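Local atomic coordinates of 5-formyl-3-hydroxy-2-methylpyridine 4-carboxylate 5-dehydrogenase (Mesorhizobium japonicum MAFF 303099, PDB entry 4OM8), a protein that oxidises 5-formyl-3-hydroxy-2-methylpyridine-4-carboxylate with NAD+ in vitamin B6 degradation and can also reduce the same aldehyde to 4-pyridoxic acid with NADH. Residues A[53-58]-A[301-306]; A[112-117]-A[136-141]. All blocks are in the same frame, centred on the assembly; numbering follows the deposited sequence.

How the contacts relate
From the N terminus the chain runs through strands 4-8 and 27-31 of the NAD-binding domain into helix 35-54, whose end supplies the first half of contact 1. Its partner, 301-306, comes 243 residues later at the end of helix 284-305, so contact 1 closes a loop over most of the chain and ties an early helix of the Rossmann domain to the C-terminal helix. Contact 2 is nested inside that loop and closes a much shorter one of 18 residues, joining the ends of the neighbouring parallel strands 110-113 and 133-137 beside the cofactor. The two centres lie about 22 Å apart and the contacts do not touch.

Contact 1: residues A[53-58]-A[301-306]; sequences DALGIA and VRRILE
A Schellman motif at Gly56 ends helix 35-54 of the Rossmann domain, and the turn it makes packs against the last turn of helix 284-305. Leu55 meets Arg302 here, the two side chains crossing at about a right angle. Leu55 CD2 lies 3.7 Å from Arg302 CD, while CD1 approaches the guanidinium at NH1. Arg302 leaves its helix with CG turned away from its own amide nitrogen (chi1 164°) and stays extended as far as NE, so that it reaches Ile57 as well, whose CD1 sits 4.0 Å from Arg302 NH2. One turn on, Glu306 takes the arginine in a salt bridge: Arg302 NE to Glu306 OE2 is 2.6 Å, the donor standing above the carboxylate plane. Arg302 NH1 is bonded to Ile144 O, and Tyr222 of the second subunit also packs on this residue. A water links the two helix ends, donating to Leu55 O at 2.9 Å and to Glu306 OE1 at 2.7 Å. Across the interface, then, aliphatic carbons lie against the stem and guanidinium of Arg302 and the polar link is the water, while Glu306 and Ile144 hold the arginine that Leu55 and Ile57 pack against.

Contact 2: residues A[112-117]-A[136-141]; sequences ASDTSG and MHWSNP. With NAD (nicotinamide-adenine-dinucleotide), chain C.
The nicotinamide end of the NAD pocket is built where parallel strands 110-113 and 133-137 of the Rossmann sheet run out into loops. Ser116 OG and His137 NE2 share a hydrogen bond of 2.9 Å, the hydroxyl lying at the ring edge near its plane. His137, inferred to be important for catalysis, also bonds Glu149, so both imidazole nitrogens are hydrogen-bonded, NE2 to Ser116 and ND1 to Glu149. Chi1 of 179° swings the ring out toward the 114-116 loop, and its turn about chi2 (-115°) points His137 CD2 at Thr115 O, 3.2 Å away. The dinucleotide packs close by: NAD C5N is 3.7 Å from His137 NE2 and 3.1 Å from Trp138 O. Asp114 sits between the strand end and the cofactor. Its OD1 accepts from Trp138 N at 2.9 Å in a fairly straight bond (161°), while Asp114 OD2 and the ribose oxygen NAD O4D pack closely at 3.2 Å without bonding. With an alanine in place of Asp114, Trp138 N would probably lose its acceptor and the start of the 138-141 loop be freer to shift beside the nicotinamide. Behind the pocket, Met136 N donates to Ser113 O. Ala112 CB packs on Met136 CB at 3.6 Å. Ser113 OG accepts from Thr115 N, an ST turn at the end of the strand, and is also hydrogen-bonded to Glu85. Thr115 OG1 is tied to Glu89, which itself binds NAD. Around the pair, helix 14-23 covers Asp114 and Trp138 through Met17, helix 120-123 lies against Ser113 and Thr115, and helix 187-203 brings Asn188 onto Ser116 and His137. Strand 82-85 flanks 110-113, and antiparallel strand 147-151 flanks 133-137.

Contact 1: residues A[53-58]-A[301-306]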
loop_
_atom_site.group_PDB
_atom_site.type_symbol
_atom_site.label_atom_id
_atom_site.label_comp_id
_atom_site.label_asym_id
_atom_site.label_seq_id
_atom_site.Cartn_x
_atom_site.Cartn_y
_atom_site.Cartn_z
ATOM N N ASP A 53 23.554 5.372 -7.534
ATOM C CA ASP A 53 23.776 6.439 -8.510
ATOM C C ASP A 53 22.457 6.853 -9.157
ATOM O O ASP A 53 22.160 8.041 -9.286
ATOM C CB ASP A 53 24.756 6.001 -9.599
ATOM C CG ASP A 53 26.168 5.782 -9.083
ATOM O OD1 ASP A 53 26.504 6.284 -7.989
ATOM O OD2 ASP A 53 26.948 5.117 -9.802
ATOM N N ALA A 54 21.681 5.856 -9.563
ATOM C CA ALA A 54 20.409 6.084 -10.234
ATOM C C ALA A 54 19.422 6.780 -9.306
ATOM O O ALA A 54 18.527 7.484 -9.766
ATOM C CB ALA A 54 19.841 4.773 -10.736
ATOM N N LEU A 55 19.570 6.568 -8.000
ATOM C CA LEU A 55 18.734 7.258 -7.023
ATOM C C LEU A 55 19.208 8.677 -6.734
ATOM O O LEU A 55 18.546 9.429 -6.014
ATOM C CB LEU A 55 18.688 6.458 -5.720
ATOM C CG LEU A 55 17.790 5.223 -5.754
ATOM C CD1 LEU A 55 18.065 4.345 -4.549
ATOM C CD2 LEU A 55 16.303 5.630 -5.806
ATOM N N GLY A 56 20.367 9.034 -7.284
ATOM C CA GLY A 56 20.915 10.365 -7.101
ATOM C C GLY A 56 21.445 10.597 -5.700
ATOM O O GLY A 56 21.437 11.724 -5.210
ATOM N N ILE A 57 21.907 9.529 -5.057
ATOM C CA ILE A 57 22.413 9.607 -3.688
ATOM C C ILE A 57 23.919 9.857 -3.657
ATOM O O ILE A 57 24.705 9.042 -4.140
ATOM C CB ILE A 57 22.100 8.324 -2.918
ATOM C CG1 ILE A 57 20.586 8.095 -2.883
ATOM C CG2 ILE A 57 22.671 8.396 -1.504
ATOM C CD1 ILE A 57 20.211 6.765 -2.307
ATOM N N ALA A 58 24.320 10.981 -3.076
ATOM C CA ALA A 58 25.728 11.376 -3.111
ATOM C C ALA A 58 26.502 11.010 -1.845
ATOM O O ALA A 58 25.930 10.911 -0.760
ATOM C CB ALA A 58 25.832 12.869 -3.367
ATOM N N VAL A 301 9.860 5.260 -9.190
ATOM C CA VAL A 301 8.758 5.698 -8.343
ATOM C C VAL A 301 9.286 6.452 -7.123
ATOM O O VAL A 301 8.756 7.493 -6.741
ATOM C CB VAL A 301 7.899 4.495 -7.897
ATOM C CG1 VAL A 301 6.970 4.885 -6.742
ATOM C CG2 VAL A 301 7.106 3.950 -9.086
ATOM N N ARG A 302 10.359 5.945 -6.520
ATOM C CA ARG A 302 10.891 6.603 -5.336
ATOM C C ARG A 302 11.285 8.050 -5.625
ATOM O O ARG A 302 10.997 8.946 -4.825
ATOM C CB ARG A 302 12.091 5.832 -4.776
ATOM C CG ARG A 302 12.887 6.672 -3.799
ATOM C CD ARG A 302 13.879 5.881 -2.969
ATOM N NE ARG A 302 14.728 6.823 -2.246
ATOM C CZ ARG A 302 15.789 6.492 -1.515
ATOM N NH1 ARG A 302 16.158 5.223 -1.387
ATOM N NH2 ARG A 302 16.483 7.448 -0.918
ATOM N N ARG A 303 11.916 8.291 -6.772
ATOM C CA ARG A 303 12.336 9.646 -7.094
ATOM C C ARG A 303 11.131 10.573 -7.198
ATOM O O ARG A 303 11.182 11.713 -6.740
ATOM C CB ARG A 303 13.164 9.656 -8.373
ATOM C CG ARG A 303 14.442 8.851 -8.207
ATOM C CD ARG A 303 15.489 9.276 -9.192
ATOM N NE ARG A 303 14.997 9.230 -10.561
ATOM C CZ ARG A 303 15.690 9.659 -11.608
ATOM N NH1 ARG A 303 16.901 10.165 -11.435
ATOM N NH2 ARG A 303 15.178 9.580 -12.828
ATOM N N ILE A 304 10.035 10.084 -7.770
ATOM C CA ILE A 304 8.819 10.893 -7.814
ATOM C C ILE A 304 8.263 11.177 -6.411
ATOM O O ILE A 304 7.864 12.296 -6.104
ATOM C CB ILE A 304 7.720 10.217 -8.650
ATOM C CG1 ILE A 304 8.208 9.982 -10.079
ATOM C CG2 ILE A 304 6.434 11.043 -8.584
ATOM C CD1 ILE A 304 8.692 11.216 -10.731
ATOM N N LEU A 305 8.253 10.158 -5.560
ATOM C CA LEU A 305 7.677 10.296 -4.227
ATOM C C LEU A 305 8.474 11.273 -3.380
ATOM O O LEU A 305 7.927 11.913 -2.469
ATOM C CB LEU A 305 7.608 8.934 -3.535
ATOM C CG LEU A 305 6.620 7.923 -4.108
ATOM C CD1 LEU A 305 6.692 6.625 -3.351
ATOM C CD2 LEU A 305 5.196 8.467 -4.089
ATOM N N GLU A 306 9.762 11.384 -3.698
ATOM C CA GLU A 306 10.666 12.307 -3.015
ATOM C C GLU A 306 10.566 13.734 -3.526
ATOM O O GLU A 306 11.235 14.631 -3.006
ATOM C CB GLU A 306 12.104 11.827 -3.161
ATOM C CG GLU A 306 12.377 10.577 -2.408
ATOM C CD GLU A 306 13.778 10.048 -2.656
ATOM O OE1 GLU A 306 14.363 10.318 -3.737
ATOM O OE2 GLU A 306 14.281 9.352 -1.767
HETATM O O HOH W 1 16.919 9.344 -3.652
#

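Contact 2: residues A[112-117]-A[136-141]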
loop_
_atom_site.group_PDB
_atom_site.type_symbol
_atom_site.label_atom_id
_atom_site.label_comp_id
_atom_site.label_asym_id
_atom_site.label_seq_id
_atom_site.Cartn_x
_atom_site.Cartn_y
_atom_site.Cartn_z
ATOM N N ALA A 112 23.047 -3.461 16.790
ATOM C CA ALA A 112 21.701 -3.425 16.246
ATOM C C ALA A 112 21.373 -4.736 15.572
ATOM O O ALA A 112 22.242 -5.330 14.944
ATOM C CB ALA A 112 21.570 -2.285 15.247
ATOM N N SER A 113 20.138 -5.200 15.712
ATOM C CA SER A 113 19.680 -6.357 14.954
ATOM C C SER A 113 18.739 -5.938 13.844
ATOM O O SER A 113 17.865 -5.095 14.056
ATOM C CB SER A 113 18.960 -7.357 15.857
ATOM O OG SER A 113 18.509 -8.469 15.090
ATOM N N ASP A 114 18.894 -6.578 12.682
ATOM C CA ASP A 114 17.986 -6.408 11.549
ATOM C C ASP A 114 16.774 -7.342 11.650
ATOM O O ASP A 114 15.978 -7.408 10.712
ATOM C CB ASP A 114 18.751 -6.668 10.240
ATOM C CG ASP A 114 18.030 -6.160 8.994
ATOM O OD1 ASP A 114 17.249 -5.201 9.077
ATOM O OD2 ASP A 114 18.326 -6.697 7.906
ATOM N N THR A 115 16.615 -8.035 12.782
ATOM C CA THR A 115 15.530 -9.009 12.934
ATOM C C THR A 115 14.160 -8.427 12.582
ATOM O O THR A 115 13.862 -7.267 12.863
ATOM C CB THR A 115 15.467 -9.576 14.366
ATOM O OG1 THR A 115 14.463 -10.607 14.419
ATOM C CG2 THR A 115 15.114 -8.479 15.373
ATOM N N SER A 116 13.325 -9.254 11.964
ATOM C CA SER A 116 11.937 -8.873 11.726
ATOM C C SER A 116 11.005 -9.331 12.852
ATOM O O SER A 116 10.055 -8.633 13.195
ATOM C CB SER A 116 11.462 -9.447 10.390
ATOM O OG SER A 116 12.169 -8.867 9.307
ATOM N N GLY A 117 11.266 -10.502 13.420
ATOM C CA GLY A 117 10.275 -11.124 14.282
ATOM C C GLY A 117 10.696 -11.572 15.663
ATOM O O GLY A 117 9.877 -12.096 16.414
ATOM N N MET A 136 17.274 -2.325 14.510
ATOM C CA MET A 136 17.413 -1.430 13.367
ATOM C C MET A 136 16.924 -2.230 12.172
ATOM O O MET A 136 17.680 -2.990 11.561
ATOM C CB MET A 136 18.862 -0.973 13.186
ATOM C CG MET A 136 19.074 0.053 12.094
ATOM S SD MET A 136 20.843 0.227 11.777
ATOM C CE MET A 136 20.860 1.743 10.808
ATOM N N HIS A 137 15.639 -2.079 11.864
ATOM C CA HIS A 137 14.978 -2.992 10.953
ATOM C C HIS A 137 14.821 -2.358 9.576
ATOM O O HIS A 137 13.998 -1.471 9.379
ATOM C CB HIS A 137 13.622 -3.403 11.523
ATOM C CG HIS A 137 12.852 -4.318 10.634
ATOM N ND1 HIS A 137 11.654 -3.952 10.064
ATOM C CD2 HIS A 137 13.108 -5.579 10.209
ATOM C CE1 HIS A 137 11.198 -4.951 9.330
ATOM N NE2 HIS A 137 12.057 -5.954 9.405
ATOM N N TRP A 138 15.655 -2.811 8.650
ATOM C CA TRP A 138 15.640 -2.353 7.275
ATOM C C TRP A 138 14.577 -3.092 6.483
ATOM O O TRP A 138 13.980 -4.052 6.974
ATOM C CB TRP A 138 17.004 -2.578 6.632
ATOM C CG TRP A 138 18.152 -1.836 7.263
ATOM C CD1 TRP A 138 18.641 -1.978 8.541
ATOM C CD2 TRP A 138 18.983 -0.870 6.620
ATOM N NE1 TRP A 138 19.722 -1.139 8.730
ATOM C CE2 TRP A 138 19.948 -0.447 7.565
ATOM C CE3 TRP A 138 19.001 -0.313 5.334
ATOM C CZ2 TRP A 138 20.922 0.501 7.258
ATOM C CZ3 TRP A 138 19.965 0.640 5.034
ATOM C CH2 TRP A 138 20.915 1.034 5.992
ATOM N N SER A 139 14.341 -2.643 5.255
ATOM C CA SER A 139 13.402 -3.319 4.360
ATOM C C SER A 139 14.079 -3.707 3.049
ATOM O O SER A 139 15.044 -3.074 2.633
ATOM C CB SER A 139 12.185 -2.427 4.082
ATOM O OG SER A 139 11.384 -2.250 5.248
ATOM N N ASN A 140 13.576 -4.757 2.402
ATOM C CA ASN A 140 14.179 -5.245 1.165
ATOM C C ASN A 140 13.598 -4.531 -0.048
ATOM O O ASN A 140 12.384 -4.473 -0.184
ATOM C CB ASN A 140 13.955 -6.751 1.048
ATOM C CG ASN A 140 14.645 -7.353 -0.158
ATOM O OD1 ASN A 140 15.766 -6.983 -0.501
ATOM N ND2 ASN A 140 13.984 -8.317 -0.789
ATOM N N PRO A 141 14.454 -3.972 -0.926
ATOM C CA PRO A 141 15.921 -3.933 -0.910
ATOM C C PRO A 141 16.441 -2.801 -0.035
ATOM O O PRO A 141 15.942 -1.684 -0.102
ATOM C CB PRO A 141 16.288 -3.705 -2.396
ATOM C CG PRO A 141 14.980 -3.909 -3.165
ATOM C CD PRO A 141 13.924 -3.466 -2.202
HETATM P PA NAD C . 19.680 -14.524 4.439
HETATM O O1A NAD C . 19.334 -15.955 4.816
HETATM O O2A NAD C . 19.538 -14.052 3.000
HETATM O O5B NAD C . 21.198 -14.253 4.902
HETATM C C5B NAD C . 21.695 -14.685 6.169
HETATM C C4B NAD C . 23.214 -14.692 6.089
HETATM O O4B NAD C . 23.759 -14.894 7.394
HETATM C C3B NAD C . 23.716 -15.830 5.201
HETATM O O3B NAD C . 24.560 -15.314 4.163
HETATM C C2B NAD C . 24.478 -16.732 6.165
HETATM O O2B NAD C . 25.606 -17.406 5.586
HETATM C C1B NAD C . 24.904 -15.744 7.232
HETATM N N9A NAD C . 25.255 -16.319 8.543
HETATM C C8A NAD C . 24.710 -17.383 9.156
HETATM N N7A NAD C . 25.287 -17.582 10.368
HETATM C C5A NAD C . 26.215 -16.627 10.541
HETATM C C6A NAD C . 27.185 -16.254 11.585
HETATM N N6A NAD C . 27.285 -16.960 12.738
HETATM N N1A NAD C . 27.972 -15.181 11.354
HETATM C C2A NAD C . 27.892 -14.468 10.217
HETATM N N3A NAD C . 27.034 -14.752 9.225
HETATM C C4A NAD C . 26.192 -15.803 9.331
HETATM O O3 NAD C . 18.884 -13.577 5.473
HETATM P PN NAD C . 18.318 -12.098 5.185
HETATM O O1N NAD C . 17.043 -12.196 4.369
HETATM O O2N NAD C . 19.408 -11.162 4.714
HETATM O O5D NAD C . 17.890 -11.644 6.661
HETATM C C5D NAD C . 18.856 -11.457 7.704
HETATM C C4D NAD C . 18.126 -10.873 8.908
HETATM O O4D NAD C . 17.454 -9.695 8.475
HETATM C C3D NAD C . 17.045 -11.798 9.445
HETATM O O3D NAD C . 16.925 -11.536 10.846
HETATM C C2D NAD C . 15.778 -11.322 8.761
HETATM O O2D NAD C . 14.611 -11.565 9.554
HETATM C C1D NAD C . 16.037 -9.830 8.647
HETATM N N1N NAD C . 15.338 -9.159 7.539
HETATM C C2N NAD C . 15.071 -9.775 6.369
HETATM C C3N NAD C . 14.423 -9.077 5.346
HETATM C C7N NAD C . 14.061 -9.713 4.030
HETATM O O7N NAD C . 14.698 -10.648 3.568
HETATM N N7N NAD C . 12.996 -9.223 3.398
HETATM C C4N NAD C . 14.064 -7.748 5.540
HETATM C C5N NAD C . 14.365 -7.140 6.750
HETATM C C6N NAD C . 15.015 -7.873 7.733
#